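Local structure of protein argonaute (Marinitoga piezophila, 5I4A) at residues D283-S288 against T612-Y617; S324-A329 against V338-D343; L333-V338 against S417-M422. The protein uses short guide RNAs with a 5'-hydroxyl end to bind complementary single-stranded DNA or RNA targets, which it then cleaves as an endonuclease. All coordinates share one frame; numbering follows the deposited sequence.

In the fold
The three contacts run from linker L2 through the Mid domain to the PIWI domain, on one side of the chain. Interactions 2 and 3 both lie within the Mid domain, their centres about 9 Å apart; they share Val338 and strand 337-340, and their segments alternate along the chain. Both are nested inside the long loop that interaction 1 closes by bringing linker L2 against the PIWI domain, its centre about 12 Å from interaction 3 and 20 Å from interaction 2. Helix 325-333 connects all three, since Phe285 packs on Ala329 and Leu333. Helix 412-424 lies between this packing and the guide RNA, which residues of interactions 1 and 3 grip at neighbouring nucleotides.

Interaction 1 of 3, residues D283-S288 against T612-Y617; sequences DVFKYS and TPYTNY. With nucleotides of chain B.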
loop_
_atom_site.group_PDB
_atom_site.type_symbol
_atom_site.label_atom_id
_atom_site.label_comp_id
_atom_site.label_asym_id
_atom_site.label_seq_id
_atom_site.Cartn_x
_atom_site.Cartn_y
_atom_site.Cartn_z
ATOM N N ASP A 283 13.704 -18.792 -13.200
ATOM C CA ASP A 283 13.884 -19.994 -14.008
ATOM C C ASP A 283 12.999 -20.021 -15.242
ATOM O O ASP A 283 13.087 -20.976 -16.013
ATOM C CB ASP A 283 13.616 -21.248 -13.165
ATOM C CG ASP A 283 14.829 -21.693 -12.398
ATOM O OD1 ASP A 283 15.939 -21.207 -12.724
ATOM O OD2 ASP A 283 14.679 -22.533 -11.483
ATOM N N VAL A 284 12.161 -19.005 -15.445
ATOM C CA VAL A 284 11.394 -18.911 -16.683
ATOM C C VAL A 284 12.321 -18.905 -17.892
ATOM O O VAL A 284 11.953 -19.391 -18.969
ATOM C CB VAL A 284 10.476 -17.662 -16.654
ATOM C CG1 VAL A 284 11.300 -16.379 -16.696
ATOM C CG2 VAL A 284 9.445 -17.704 -17.782
ATOM N N PHE A 285 13.534 -18.369 -17.739
ATOM C CA PHE A 285 14.514 -18.377 -18.818
ATOM C C PHE A 285 15.169 -19.736 -19.014
ATOM O O PHE A 285 15.814 -19.951 -20.047
ATOM C CB PHE A 285 15.590 -17.320 -18.563
ATOM C CG PHE A 285 15.071 -15.913 -18.579
ATOM C CD1 PHE A 285 14.791 -15.276 -19.778
ATOM C CD2 PHE A 285 14.863 -15.224 -17.397
ATOM C CE1 PHE A 285 14.312 -13.980 -19.799
ATOM C CE2 PHE A 285 14.386 -13.927 -17.412
ATOM C CZ PHE A 285 14.109 -13.305 -18.616
ATOM N N LYS A 286 15.033 -20.648 -18.053
ATOM C CA LYS A 286 15.497 -22.020 -18.227
ATOM C C LYS A 286 14.479 -22.890 -18.950
ATOM O O LYS A 286 14.860 -23.738 -19.763
ATOM C CB LYS A 286 15.813 -22.663 -16.872
ATOM C CG LYS A 286 17.151 -22.290 -16.265
ATOM C CD LYS A 286 17.434 -23.161 -15.053
ATOM C CE LYS A 286 18.641 -22.672 -14.276
ATOM N NZ LYS A 286 18.647 -23.239 -12.897
ATOM N N TYR A 287 13.191 -22.694 -18.671
ATOM C CA TYR A 287 12.156 -23.628 -19.097
ATOM C C TYR A 287 11.087 -22.981 -19.966
ATOM O O TYR A 287 10.083 -23.637 -20.277
ATOM C CB TYR A 287 11.519 -24.285 -17.869
ATOM C CG TYR A 287 12.539 -24.845 -16.902
ATOM C CD1 TYR A 287 13.255 -25.996 -17.208
ATOM C CD2 TYR A 287 12.788 -24.222 -15.683
ATOM C CE1 TYR A 287 14.191 -26.513 -16.329
ATOM C CE2 TYR A 287 13.723 -24.733 -14.796
ATOM C CZ TYR A 287 14.422 -25.879 -15.126
ATOM O OH TYR A 287 15.353 -26.396 -14.253
ATOM N N SER A 288 11.272 -21.712 -20.346
ATOM C CA SER A 288 10.461 -21.005 -21.334
ATOM C C SER A 288 9.057 -20.699 -20.825
ATOM O O SER A 288 8.605 -21.294 -19.840
ATOM C CB SER A 288 10.397 -21.806 -22.641
ATOM O OG SER A 288 9.882 -21.015 -23.703
ATOM N N THR A 612 8.362 -8.572 -13.221
ATOM C CA THR A 612 9.606 -9.145 -13.693
ATOM C C THR A 612 9.824 -10.409 -12.857
ATOM O O THR A 612 9.257 -10.532 -11.826
ATOM C CB THR A 612 10.860 -8.279 -13.620
ATOM O OG1 THR A 612 11.334 -8.246 -12.287
ATOM C CG2 THR A 612 10.615 -6.879 -14.142
ATOM N N PRO A 613 10.646 -11.335 -13.298
ATOM C CA PRO A 613 10.909 -12.540 -12.491
ATOM C C PRO A 613 11.742 -12.282 -11.244
ATOM O O PRO A 613 11.840 -13.178 -10.398
ATOM C CB PRO A 613 11.653 -13.466 -13.463
ATOM C CG PRO A 613 11.328 -12.954 -14.822
ATOM C CD PRO A 613 11.159 -11.477 -14.673
ATOM N N TYR A 614 12.329 -11.095 -11.098
ATOM C CA TYR A 614 13.269 -10.804 -10.026
ATOM C C TYR A 614 12.624 -10.129 -8.820
ATOM O O TYR A 614 13.302 -9.928 -7.809
ATOM C CB TYR A 614 14.416 -9.941 -10.566
ATOM C CG TYR A 614 15.134 -10.589 -11.732
ATOM C CD1 TYR A 614 15.920 -11.718 -11.544
ATOM C CD2 TYR A 614 15.012 -10.084 -13.021
ATOM C CE1 TYR A 614 16.572 -12.325 -12.605
ATOM C CE2 TYR A 614 15.662 -10.683 -14.087
ATOM C CZ TYR A 614 16.440 -11.803 -13.872
ATOM O OH TYR A 614 17.086 -12.400 -14.932
ATOM N N THR A 615 11.344 -9.765 -8.906
ATOM C CA THR A 615 10.576 -9.293 -7.761
ATOM C C THR A 615 9.187 -9.909 -7.831
ATOM O O THR A 615 8.734 -10.342 -8.891
ATOM C CB THR A 615 10.448 -7.760 -7.711
ATOM O OG1 THR A 615 9.619 -7.310 -8.790
ATOM C CG2 THR A 615 11.815 -7.081 -7.799
ATOM N N ASN A 616 8.501 -9.936 -6.691
ATOM C CA ASN A 616 7.150 -10.474 -6.640
ATOM C C ASN A 616 6.202 -9.460 -6.017
ATOM O O ASN A 616 6.604 -8.589 -5.242
ATOM C CB ASN A 616 7.092 -11.798 -5.865
ATOM C CG ASN A 616 7.738 -11.706 -4.500
ATOM O OD1 ASN A 616 8.875 -12.139 -4.311
ATOM N ND2 ASN A 616 7.019 -11.138 -3.540
ATOM N N TYR A 617 4.927 -9.596 -6.363
ATOM C CA TYR A 617 3.896 -8.731 -5.814
ATOM C C TYR A 617 3.672 -9.033 -4.335
ATOM O O TYR A 617 3.899 -10.150 -3.863
ATOM C CB TYR A 617 2.593 -8.906 -6.590
ATOM C CG TYR A 617 2.677 -8.431 -8.025
ATOM C CD1 TYR A 617 3.259 -7.211 -8.337
ATOM C CD2 TYR A 617 2.185 -9.207 -9.067
ATOM C CE1 TYR A 617 3.341 -6.770 -9.646
ATOM C CE2 TYR A 617 2.263 -8.774 -10.380
ATOM C CZ TYR A 617 2.842 -7.553 -10.664
ATOM O OH TYR A 617 2.924 -7.113 -11.965
ATOM P P U B 3 8.779 -1.568 -15.579
ATOM O OP1 U B 3 7.334 -1.629 -15.912
ATOM O OP2 U B 3 9.339 -0.326 -14.996
ATOM O "O5'" U B 3 9.092 -2.761 -14.578
ATOM C "C5'" U B 3 9.187 -2.527 -13.186
ATOM C "C4'" U B 3 9.769 -3.716 -12.470
ATOM O "O4'" U B 3 11.197 -3.797 -12.721
ATOM C "C3'" U B 3 9.652 -3.675 -10.958
ATOM O "O3'" U B 3 8.394 -4.143 -10.508
ATOM C "C2'" U B 3 10.812 -4.543 -10.500
ATOM O "O2'" U B 3 10.477 -5.916 -10.600
ATOM C "C1'" U B 3 11.870 -4.218 -11.555
ATOM N N1 U B 3 12.757 -3.118 -11.115
ATOM C C2 U B 3 13.642 -3.356 -10.076
ATOM O O2 U B 3 13.742 -4.427 -9.502
ATOM N N3 U B 3 14.418 -2.278 -9.729
ATOM C C4 U B 3 14.404 -1.025 -10.297
ATOM O O4 U B 3 15.171 -0.160 -9.871
ATOM C C5 U B 3 13.464 -0.859 -11.361
ATOM C C6 U B 3 12.692 -1.888 -11.722
#
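Pro613 rests the CG corner of its ring over the adjoining ends of Val284 and Phe285 in the short helix 284-287, meeting Val284 CG1 at 3.9 Å and Phe285 CE2 at 4.1 Å. The contact is small and largely apolar, burying 127 Å² in all; both side chains stand nearly perpendicular to the proline. With chi1 at 68°, Val284 CG1 tucks in beside both N and C of its own backbone, which turns that methyl onto the proline. Tyr614 reaches the same phenylalanine with its end alone: its OH lies 4.0 Å from Phe285 CE2, the two side chains again roughly perpendicular. Beyond these segments, Phe285 takes a cation-pi contact from Lys416, while Pro613 also rests on Tyr420, so helix 412-424 joins both partners.

The loop makes a type I turn from Thr612 to Thr615, braced by Tyr614 N donating to Thr612 OG1 at 3.2 Å, an ST turn. The same hydroxyl faces the guide, where Thr612 OG1 and O2' of U3 of chain B are hydrogen-bonded at 3.0 Å. Thr615 OG1 faces that O2' too, although their modelled 2.4 Å is too short to be taken at face value. This is consistent with a preference for RNA guides. The arrangement is a linker L2-PIWI junction built on an ST turn within a beta turn at the guide-binding channel.

Interaction 2 of 3, residues S324-A329 against V338-D343; sequences SVFYRA and VEFLRD
Helix 325-329 and strand 338-340 run at 130° between their N-to-C directions, their axes 10.6 Å apart at closest approach, with Tyr327 and Val338 nearest in the backbone. They are part of the beta-alpha-beta crossover from strand 295-302 to strand 337-340 in the Rossmann-like Mid domain, the helix lying against the face of the parallel sheet. Val338 points toward the helix and is met by two rings. Its CG1, anti to the backbone N (chi1 -177°), comes to the edge of the Phe326 ring, near the ring plane, at 3.9 Å from CE2. Tyr327 passes obliquely, placing CE1 3.8 Å from Val338 CB.

Two residues along the strand, Phe340 points to the same side and extends toward the helix from the opposite direction, its CZ lying 3.9 Å from Phe326 CE2. Phe319 adds another ring, meeting Phe326 edge-to-face and also touching Phe340, whereas Ile415 and Val419 of helix 412-424 pack on Phe326. The Tyr327 hydroxyl is hydrogen-bonded to Phe319 O, and a water links it weakly to Val338 O. That hydroxyl also lies near the plane of the Phe340 ring, at its edge, with Tyr327 OH 3.1 Å from Phe340 CE2.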
loop_
_atom_site.group_PDB
_atom_site.type_symbol
_atom_site.label_atom_id
_atom_site.label_comp_id
_atom_site.label_asym_id
_atom_site.label_seq_id
_atom_site.Cartn_x
_atom_site.Cartn_y
_atom_site.Cartn_z
ATOM N N SER A 324 22.374 -11.555 -29.644
ATOM C CA SER A 324 22.578 -10.750 -28.450
ATOM C C SER A 324 21.761 -11.285 -27.282
ATOM O O SER A 324 20.972 -12.219 -27.439
ATOM C CB SER A 324 22.198 -9.296 -28.713
ATOM O OG SER A 324 20.791 -9.152 -28.834
ATOM N N VAL A 325 21.946 -10.690 -26.104
ATOM C CA VAL A 325 21.166 -11.080 -24.933
ATOM C C VAL A 325 19.679 -10.839 -25.171
ATOM O O VAL A 325 18.831 -11.583 -24.660
ATOM C CB VAL A 325 21.681 -10.333 -23.684
ATOM C CG1 VAL A 325 21.676 -8.829 -23.920
ATOM C CG2 VAL A 325 20.872 -10.698 -22.450
ATOM N N PHE A 326 19.334 -9.817 -25.960
ATOM C CA PHE A 326 17.929 -9.560 -26.269
ATOM C C PHE A 326 17.317 -10.717 -27.050
ATOM O O PHE A 326 16.205 -11.168 -26.746
ATOM C CB PHE A 326 17.794 -8.249 -27.052
ATOM C CG PHE A 326 16.373 -7.887 -27.391
ATOM C CD1 PHE A 326 15.617 -7.114 -26.526
ATOM C CD2 PHE A 326 15.797 -8.317 -28.576
ATOM C CE1 PHE A 326 14.308 -6.783 -26.835
ATOM C CE2 PHE A 326 14.490 -7.990 -28.886
ATOM C CZ PHE A 326 13.747 -7.222 -28.018
ATOM N N TYR A 327 18.027 -11.207 -28.072
ATOM C CA TYR A 327 17.497 -12.301 -28.882
ATOM C C TYR A 327 17.540 -13.628 -28.136
ATOM O O TYR A 327 16.664 -14.475 -28.333
ATOM C CB TYR A 327 18.270 -12.417 -30.195
ATOM C CG TYR A 327 18.000 -11.294 -31.170
ATOM C CD1 TYR A 327 16.907 -11.342 -32.027
ATOM C CD2 TYR A 327 18.841 -10.190 -31.238
ATOM C CE1 TYR A 327 16.658 -10.317 -32.921
ATOM C CE2 TYR A 327 18.598 -9.163 -32.129
ATOM C CZ TYR A 327 17.504 -9.232 -32.969
ATOM O OH TYR A 327 17.258 -8.213 -33.862
ATOM N N ARG A 328 18.552 -13.837 -27.295
ATOM C CA ARG A 328 18.595 -15.061 -26.500
ATOM C C ARG A 328 17.478 -15.077 -25.466
ATOM O O ARG A 328 16.887 -16.130 -25.202
ATOM C CB ARG A 328 19.960 -15.212 -25.828
ATOM C CG ARG A 328 21.121 -15.334 -26.808
ATOM C CD ARG A 328 22.358 -15.935 -26.155
ATOM N NE ARG A 328 22.776 -15.206 -24.964
ATOM C CZ ARG A 328 23.521 -14.106 -24.986
ATOM N NH1 ARG A 328 23.926 -13.602 -26.142
ATOM N NH2 ARG A 328 23.856 -13.509 -23.851
ATOM N N ALA A 329 17.166 -13.917 -24.881
ATOM C CA ALA A 329 16.059 -13.839 -23.933
ATOM C C ALA A 329 14.734 -14.175 -24.605
ATOM O O ALA A 329 13.915 -14.915 -24.048
ATOM C CB ALA A 329 16.001 -12.449 -23.303
ATOM N N VAL A 338 11.581 -12.793 -33.558
ATOM C CA VAL A 338 11.677 -11.370 -33.261
ATOM C C VAL A 338 11.678 -10.621 -34.585
ATOM O O VAL A 338 12.451 -10.954 -35.491
ATOM C CB VAL A 338 12.937 -11.046 -32.441
ATOM C CG1 VAL A 338 12.978 -9.564 -32.087
ATOM C CG2 VAL A 338 12.984 -11.904 -31.185
ATOM N N GLU A 339 10.813 -9.618 -34.698
ATOM C CA GLU A 339 10.636 -8.898 -35.951
ATOM C C GLU A 339 10.515 -7.412 -35.661
ATOM O O GLU A 339 9.620 -6.989 -34.925
ATOM C CB GLU A 339 9.401 -9.399 -36.701
ATOM C CG GLU A 339 9.116 -8.658 -37.992
ATOM C CD GLU A 339 7.922 -9.223 -38.731
ATOM O OE1 GLU A 339 7.695 -8.824 -39.893
ATOM O OE2 GLU A 339 7.211 -10.071 -38.151
ATOM N N PHE A 340 11.406 -6.622 -36.243
ATOM C CA PHE A 340 11.333 -5.171 -36.157
ATOM C C PHE A 340 10.708 -4.663 -37.449
ATOM O O PHE A 340 11.326 -4.729 -38.516
ATOM C CB PHE A 340 12.713 -4.574 -35.903
ATOM C CG PHE A 340 13.297 -4.989 -34.587
ATOM C CD1 PHE A 340 12.796 -4.474 -33.404
ATOM C CD2 PHE A 340 14.319 -5.918 -34.526
ATOM C CE1 PHE A 340 13.314 -4.863 -32.184
ATOM C CE2 PHE A 340 14.844 -6.310 -33.306
ATOM C CZ PHE A 340 14.338 -5.782 -32.137
ATOM N N LEU A 341 9.466 -4.195 -37.352
ATOM C CA LEU A 341 8.736 -3.734 -38.523
ATOM C C LEU A 341 9.365 -2.462 -39.067
ATOM O O LEU A 341 9.747 -1.567 -38.310
ATOM C CB LEU A 341 7.274 -3.474 -38.167
ATOM C CG LEU A 341 6.547 -4.518 -37.318
ATOM C CD1 LEU A 341 5.126 -4.059 -37.048
ATOM C CD2 LEU A 341 6.555 -5.875 -38.000
ATOM N N ARG A 342 9.464 -2.372 -40.389
ATOM C CA ARG A 342 10.032 -1.195 -41.025
ATOM C C ARG A 342 9.033 -0.585 -41.997
ATOM O O ARG A 342 8.336 -1.299 -42.726
ATOM C CB ARG A 342 11.348 -1.525 -41.740
ATOM C CG ARG A 342 11.405 -2.904 -42.359
ATOM C CD ARG A 342 12.846 -3.335 -42.594
ATOM N NE ARG A 342 13.567 -2.408 -43.461
ATOM C CZ ARG A 342 13.387 -2.328 -44.776
ATOM N NH1 ARG A 342 12.499 -3.112 -45.373
ATOM N NH2 ARG A 342 14.086 -1.459 -45.494
ATOM N N ASP A 343 8.961 0.741 -41.974
ATOM C CA ASP A 343 8.120 1.493 -42.895
ATOM C C ASP A 343 8.717 1.425 -44.294
ATOM O O ASP A 343 9.864 1.828 -44.502
ATOM C CB ASP A 343 8.007 2.939 -42.407
ATOM C CG ASP A 343 7.482 3.889 -43.467
ATOM O OD1 ASP A 343 6.705 3.462 -44.347
ATOM O OD2 ASP A 343 7.840 5.085 -43.406
HETATM O O HOH W 1 15.255 -9.420 -36.439
#

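Interaction 3 of 3, residues L333-V338 against S417-M422; sequences LGFSKV and SYVYKM. With nucleotides of chain B.
Leu333 CD1 and Phe335 CE2 form a shallow notch facing segment 417-422 of helix 412-424, and Val419 CG1 rests in its mouth. They flank Gly334, whose positive phi ends helix 325-333 in a Schellman motif; the chain then turns into the edge of the parallel Mid-domain sheet. Val419 CG1 is the protruding methyl, 3.9 Å from Phe335 CE2 and 4.0 Å from Leu333 CD1. The phenylalanine and valine lie alongside one another, running opposite ways, the methyl meeting the ring obliquely. With CG anti to the carbonyl carbon (chi1 -67°) and CD1 extended beyond it, Leu333 reaches past the valine to the helix backbone, where CD1 lies 3.7 Å from Tyr420 CA. The Tyr420 side chain sets out away from the leucine and packs on Pro431 and Phe432, so Leu333 meets mainly its CA. Leu296 of the central strand lies beside Phe335.

The helix thus has its apolar side against this connection, while other residues along it meet the guide. The CB of Ser417 approaches the base of A2 of chain B, 3.2 Å from its N3. Lys421, fully extended, carries its ammonium to the RNA backbone: NZ is modelled 2.5 Å from OP1 of U3 of chain B, shorter than expected, and also bonds to Leu638 O.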
loop_
_atom_site.group_PDB
_atom_site.type_symbol
_atom_site.label_atom_id
_atom_site.label_comp_id
_atom_site.label_asym_id
_atom_site.label_seq_id
_atom_site.Cartn_x
_atom_site.Cartn_y
_atom_site.Cartn_z
ATOM N N LEU A 333 12.482 -17.431 -23.757
ATOM C CA LEU A 333 11.113 -17.286 -23.284
ATOM C C LEU A 333 10.092 -17.924 -24.215
ATOM O O LEU A 333 8.915 -18.006 -23.850
ATOM C CB LEU A 333 10.786 -15.806 -23.074
ATOM C CG LEU A 333 11.565 -15.150 -21.932
ATOM C CD1 LEU A 333 11.157 -13.699 -21.772
ATOM C CD2 LEU A 333 11.374 -15.919 -20.624
ATOM N N GLY A 334 10.500 -18.378 -25.394
ATOM C CA GLY A 334 9.617 -19.118 -26.269
ATOM C C GLY A 334 8.968 -18.338 -27.392
ATOM O O GLY A 334 7.980 -18.822 -27.959
ATOM N N PHE A 335 9.479 -17.157 -27.732
ATOM C CA PHE A 335 8.940 -16.419 -28.865
ATOM C C PHE A 335 9.310 -17.121 -30.166
ATOM O O PHE A 335 10.452 -17.545 -30.355
ATOM C CB PHE A 335 9.465 -14.982 -28.876
ATOM C CG PHE A 335 8.905 -14.120 -27.782
ATOM C CD1 PHE A 335 7.611 -13.632 -27.862
ATOM C CD2 PHE A 335 9.674 -13.787 -26.680
ATOM C CE1 PHE A 335 7.092 -12.837 -26.858
ATOM C CE2 PHE A 335 9.160 -12.995 -25.674
ATOM C CZ PHE A 335 7.867 -12.518 -25.765
ATOM N N SER A 336 8.327 -17.253 -31.061
ATOM C CA SER A 336 8.589 -17.878 -32.353
ATOM C C SER A 336 9.649 -17.107 -33.128
ATOM O O SER A 336 10.545 -17.707 -33.734
ATOM C CB SER A 336 7.295 -17.981 -33.162
ATOM O OG SER A 336 6.773 -16.699 -33.465
ATOM N N LYS A 337 9.580 -15.779 -33.101
ATOM C CA LYS A 337 10.578 -14.968 -33.782
ATOM C C LYS A 337 10.516 -13.537 -33.267
ATOM O O LYS A 337 9.545 -13.119 -32.628
ATOM C CB LYS A 337 10.376 -14.998 -35.299
ATOM C CG LYS A 337 9.057 -14.399 -35.713
ATOM C CD LYS A 337 8.829 -14.493 -37.209
ATOM C CE LYS A 337 7.818 -13.484 -37.645
ATOM N NZ LYS A 337 7.403 -13.717 -39.061
ATOM N N VAL A 338 11.581 -12.793 -33.558
ATOM C CA VAL A 338 11.677 -11.370 -33.261
ATOM C C VAL A 338 11.678 -10.621 -34.585
ATOM O O VAL A 338 12.451 -10.954 -35.491
ATOM C CB VAL A 338 12.937 -11.046 -32.441
ATOM C CG1 VAL A 338 12.978 -9.564 -32.087
ATOM C CG2 VAL A 338 12.984 -11.904 -31.185
ATOM N N SER A 417 14.566 -8.804 -18.243
ATOM C CA SER A 417 13.312 -8.361 -17.638
ATOM C C SER A 417 12.445 -7.609 -18.638
ATOM O O SER A 417 11.222 -7.794 -18.681
ATOM C CB SER A 417 13.617 -7.473 -16.438
ATOM O OG SER A 417 14.229 -8.221 -15.403
ATOM N N TYR A 418 13.067 -6.740 -19.432
ATOM C CA TYR A 418 12.357 -5.977 -20.452
ATOM C C TYR A 418 11.642 -6.904 -21.432
ATOM O O TYR A 418 10.470 -6.689 -21.768
ATOM C CB TYR A 418 13.360 -5.069 -21.163
ATOM C CG TYR A 418 12.799 -3.997 -22.067
ATOM C CD1 TYR A 418 11.697 -3.235 -21.693
ATOM C CD2 TYR A 418 13.410 -3.714 -23.280
ATOM C CE1 TYR A 418 11.205 -2.239 -22.525
ATOM C CE2 TYR A 418 12.930 -2.723 -24.109
ATOM C CZ TYR A 418 11.827 -1.989 -23.732
ATOM O OH TYR A 418 11.351 -1.006 -24.565
ATOM N N VAL A 419 12.324 -7.962 -21.880
ATOM C CA VAL A 419 11.699 -8.910 -22.800
ATOM C C VAL A 419 10.601 -9.696 -22.096
ATOM O O VAL A 419 9.568 -10.020 -22.696
ATOM C CB VAL A 419 12.757 -9.845 -23.413
ATOM C CG1 VAL A 419 12.103 -10.831 -24.373
ATOM C CG2 VAL A 419 13.827 -9.041 -24.132
ATOM N N TYR A 420 10.807 -10.024 -20.817
ATOM C CA TYR A 420 9.762 -10.696 -20.053
ATOM C C TYR A 420 8.501 -9.843 -19.989
ATOM O O TYR A 420 7.389 -10.341 -20.199
ATOM C CB TYR A 420 10.265 -11.024 -18.644
ATOM C CG TYR A 420 9.228 -11.716 -17.789
ATOM C CD1 TYR A 420 8.281 -10.985 -17.076
ATOM C CD2 TYR A 420 9.188 -13.101 -17.701
ATOM C CE1 TYR A 420 7.323 -11.616 -16.305
ATOM C CE2 TYR A 420 8.237 -13.740 -16.929
ATOM C CZ TYR A 420 7.308 -12.991 -16.231
ATOM O OH TYR A 420 6.360 -13.622 -15.461
ATOM N N LYS A 421 8.660 -8.553 -19.677
ATOM C CA LYS A 421 7.518 -7.647 -19.620
ATOM C C LYS A 421 6.765 -7.623 -20.945
ATOM O O LYS A 421 5.528 -7.636 -20.970
ATOM C CB LYS A 421 7.985 -6.239 -19.250
ATOM C CG LYS A 421 6.882 -5.196 -19.287
ATOM C CD LYS A 421 7.390 -3.821 -18.902
ATOM C CE LYS A 421 6.231 -2.851 -18.754
ATOM N NZ LYS A 421 6.653 -1.498 -18.278
ATOM N N MET A 422 7.500 -7.590 -22.059
ATOM C CA MET A 422 6.863 -7.619 -23.372
ATOM C C MET A 422 6.015 -8.872 -23.542
ATOM O O MET A 422 4.864 -8.801 -23.992
ATOM C CB MET A 422 7.923 -7.535 -24.467
ATOM C CG MET A 422 8.635 -6.203 -24.538
ATOM S SD MET A 422 9.873 -6.209 -25.842
ATOM C CE MET A 422 10.498 -4.542 -25.711
ATOM P P A B 2 13.121 1.846 -17.105
ATOM O OP1 A B 2 13.483 2.156 -15.703
ATOM O OP2 A B 2 14.150 1.939 -18.170
ATOM O "O5'" A B 2 12.530 0.367 -17.107
ATOM C "C5'" A B 2 11.989 -0.216 -18.284
ATOM C "C4'" A B 2 11.754 -1.689 -18.084
ATOM O "O4'" A B 2 13.036 -2.365 -17.992
ATOM C "C3'" A B 2 11.041 -2.060 -16.793
ATOM O "O3'" A B 2 9.631 -1.953 -16.883
ATOM C "C2'" A B 2 11.544 -3.470 -16.523
ATOM O "O2'" A B 2 10.882 -4.414 -17.351
ATOM C "C1'" A B 2 12.993 -3.353 -16.987
ATOM N N9 A B 2 13.879 -2.915 -15.892
ATOM C C8 A B 2 14.447 -1.679 -15.719
ATOM N N7 A B 2 15.194 -1.580 -14.645
ATOM C C5 A B 2 15.105 -2.843 -14.071
ATOM C C6 A B 2 15.667 -3.396 -12.907
ATOM N N6 A B 2 16.465 -2.719 -12.075
ATOM N N1 A B 2 15.373 -4.684 -12.621
ATOM C C2 A B 2 14.576 -5.363 -13.452
ATOM N N3 A B 2 13.990 -4.946 -14.574
ATOM C C4 A B 2 14.300 -3.668 -14.828
ATOM P P U B 3 8.779 -1.568 -15.579
ATOM O OP1 U B 3 7.334 -1.629 -15.912
ATOM O OP2 U B 3 9.339 -0.326 -14.996
ATOM O "O5'" U B 3 9.092 -2.761 -14.578
ATOM C "C5'" U B 3 9.187 -2.527 -13.186
ATOM C "C4'" U B 3 9.769 -3.716 -12.470
ATOM O "O4'" U B 3 11.197 -3.797 -12.721
ATOM C "C3'" U B 3 9.652 -3.675 -10.958
ATOM O "O3'" U B 3 8.394 -4.143 -10.508
ATOM C "C2'" U B 3 10.812 -4.543 -10.500
ATOM O "O2'" U B 3 10.477 -5.916 -10.600
ATOM C "C1'" U B 3 11.870 -4.218 -11.555
ATOM N N1 U B 3 12.757 -3.118 -11.115
ATOM C C2 U B 3 13.642 -3.356 -10.076
ATOM O O2 U B 3 13.742 -4.427 -9.502
ATOM N N3 U B 3 14.418 -2.278 -9.729
ATOM C C4 U B 3 14.404 -1.025 -10.297
ATOM O O4 U B 3 15.171 -0.160 -9.871
ATOM C C5 U B 3 13.464 -0.859 -11.361
ATOM C C6 U B 3 12.692 -1.888 -11.722
#